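PDB 3VSF: ricin B lectin from Clostridium thermocellum, which acts as an exo-beta-1,3-galactanase, a family 43 glycoside hydrolase joined to a ricin-type beta-trefoil module that binds galactose. Local coordinates for residues Glu130-Trp134 with Asp217-Ile221. Sequence-based numbering, arbitrary orientation.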
loop_
_atom_site.group_PDB
_atom_site.type_symbol
_atom_site.label_atom_id
_atom_site.label_comp_id
_atom_site.label_asym_id
_atom_site.label_seq_id
_atom_site.Cartn_x
_atom_site.Cartn_y
_atom_site.Cartn_z
ATOM N N GLU A 130 0.415 14.466 -25.196
ATOM C CA GLU A 130 1.612 14.840 -24.454
ATOM C C GLU A 130 1.453 14.525 -22.970
ATOM O O GLU A 130 0.347 14.563 -22.431
ATOM C CB GLU A 130 1.926 16.324 -24.657
ATOM C CG GLU A 130 0.817 17.262 -24.211
ATOM C CD GLU A 130 1.048 18.693 -24.653
ATOM O OE1 GLU A 130 0.204 19.559 -24.337
ATOM O OE2 GLU A 130 2.072 18.953 -25.321
ATOM N N PHE A 131 2.567 14.212 -22.315
ATOM C CA PHE A 131 2.550 13.839 -20.904
ATOM C C PHE A 131 2.735 15.052 -19.998
ATOM O O PHE A 131 3.774 15.708 -20.029
ATOM C CB PHE A 131 3.635 12.802 -20.615
ATOM C CG PHE A 131 3.475 11.525 -21.390
ATOM C CD1 PHE A 131 2.755 10.466 -20.862
ATOM C CD2 PHE A 131 4.047 11.381 -22.642
ATOM C CE1 PHE A 131 2.607 9.288 -21.570
ATOM C CE2 PHE A 131 3.901 10.205 -23.355
ATOM C CZ PHE A 131 3.181 9.158 -22.817
ATOM N N VAL A 132 1.722 15.339 -19.188
ATOM C CA VAL A 132 1.775 16.460 -18.257
ATOM C C VAL A 132 2.248 16.001 -16.881
ATOM O O VAL A 132 1.782 14.987 -16.361
ATOM C CB VAL A 132 0.401 17.146 -18.125
ATOM C CG1 VAL A 132 0.480 18.315 -17.156
ATOM C CG2 VAL A 132 -0.089 17.609 -19.489
ATOM N N MET A 133 3.178 16.751 -16.297
ATOM C CA MET A 133 3.745 16.399 -15.000
ATOM C C MET A 133 3.482 17.468 -13.942
ATOM O O MET A 133 3.761 18.648 -14.155
ATOM C CB MET A 133 5.251 16.149 -15.127
ATOM C CG MET A 133 5.979 16.067 -13.797
ATOM S SD MET A 133 7.737 15.719 -13.986
ATOM C CE MET A 133 8.325 16.040 -12.326
ATOM N N TRP A 134 2.944 17.046 -12.803
ATOM C CA TRP A 134 2.695 17.947 -11.685
ATOM C C TRP A 134 3.589 17.595 -10.502
ATOM O O TRP A 134 4.168 16.509 -10.457
ATOM C CB TRP A 134 1.226 17.895 -11.272
ATOM C CG TRP A 134 0.307 18.494 -12.288
ATOM C CD1 TRP A 134 -0.104 17.925 -13.458
ATOM C CD2 TRP A 134 -0.315 19.782 -12.228
ATOM N NE1 TRP A 134 -0.945 18.781 -14.129
ATOM C CE2 TRP A 134 -1.091 19.928 -13.394
ATOM C CE3 TRP A 134 -0.293 20.828 -11.299
ATOM C CZ2 TRP A 134 -1.836 21.074 -13.657
ATOM C CZ3 TRP A 134 -1.034 21.965 -11.561
ATOM C CH2 TRP A 134 -1.796 22.080 -12.730
ATOM N N ASP A 217 -6.164 20.561 -21.443
ATOM C CA ASP A 217 -4.746 20.342 -21.718
ATOM C C ASP A 217 -3.987 19.767 -20.520
ATOM O O ASP A 217 -2.816 19.405 -20.637
ATOM C CB ASP A 217 -4.082 21.635 -22.207
ATOM C CG ASP A 217 -4.260 22.789 -21.238
ATOM O OD1 ASP A 217 -4.234 22.552 -20.012
ATOM O OD2 ASP A 217 -4.427 23.936 -21.704
ATOM N N TYR A 218 -4.661 19.691 -19.375
ATOM C CA TYR A 218 -4.075 19.147 -18.147
ATOM C C TYR A 218 -3.011 20.056 -17.534
ATOM O O TYR A 218 -2.571 19.830 -16.407
ATOM C CB TYR A 218 -3.477 17.758 -18.387
ATOM C CG TYR A 218 -4.488 16.662 -18.635
ATOM C CD1 TYR A 218 -5.851 16.907 -18.536
ATOM C CD2 TYR A 218 -4.076 15.377 -18.959
ATOM C CE1 TYR A 218 -6.774 15.903 -18.762
ATOM C CE2 TYR A 218 -4.989 14.368 -19.183
ATOM C CZ TYR A 218 -6.336 14.635 -19.084
ATOM O OH TYR A 218 -7.245 13.629 -19.308
ATOM N N LYS A 219 -2.598 21.078 -18.275
ATOM C CA LYS A 219 -1.503 21.941 -17.841
ATOM C C LYS A 219 -1.961 23.102 -16.962
ATOM O O LYS A 219 -1.138 23.798 -16.369
ATOM C CB LYS A 219 -0.727 22.465 -19.054
ATOM C CG LYS A 219 0.124 21.410 -19.744
ATOM C CD LYS A 219 0.652 21.901 -21.083
ATOM C CE LYS A 219 -0.477 22.085 -22.085
ATOM N NZ LYS A 219 0.025 22.479 -23.431
ATOM N N ASN A 220 -3.273 23.304 -16.875
ATOM C CA ASN A 220 -3.822 24.398 -16.082
ATOM C C ASN A 220 -5.009 23.964 -15.227
ATOM O O ASN A 220 -5.562 22.882 -15.420
ATOM C CB ASN A 220 -4.227 25.562 -16.988
ATOM C CG ASN A 220 -3.065 26.101 -17.802
ATOM O OD1 ASN A 220 -1.927 26.133 -17.335
ATOM N ND2 ASN A 220 -3.349 26.526 -19.027
ATOM N N ILE A 221 -5.395 24.816 -14.282
ATOM C CA ILE A 221 -6.522 24.527 -13.402
ATOM C C ILE A 221 -7.789 25.239 -13.866
ATOM O O ILE A 221 -7.826 26.465 -13.955
ATOM C CB ILE A 221 -6.215 24.917 -11.943
ATOM C CG1 ILE A 221 -5.098 24.035 -11.382
ATOM C CG2 ILE A 221 -7.465 24.802 -11.084
ATOM C CD1 ILE A 221 -4.764 24.314 -9.935
#
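W134 and the backbone of Y218 illustrate how a turn between two strands can be pinned to a neighbouring sheet. The indole edge meets the turn: W134 NE1 donates to Y218 O at 3.0 Å. That oxygen lies only 4° out of the ring plane, although the N-H points somewhat off line (133°). Next to this bond lies the buried part of the contact. V132 extends both methyls into the bend, CG1 lying 3.5 Å from Y218 O and CG2 3.6 Å from Y218 CB, while M123 of strand 116-124 adds to the apolar surround. An Asx turn shapes the loop, K219 N donating to D217 OD1, also hydrogen-bonded to T215 OG1.

The outer side of the turn, D217 and K219 to I221, is partly exposed. Toward I221 the contact thins to one apolar touch, W134 CH2 to I221 CG1 at 4.1 Å. K219, bent at chi3 (-67°), brings NZ to the syn side of E130 OE1, somewhat out of the carboxylate plane, a 3.1 Å salt bridge; E130 OE2 makes another, to K154. In this five-bladed beta-propeller domain, the chemistry implies an interblade joint with a directional bond in its buried part and a salt bridge pairing buried E130 with partly exposed K219.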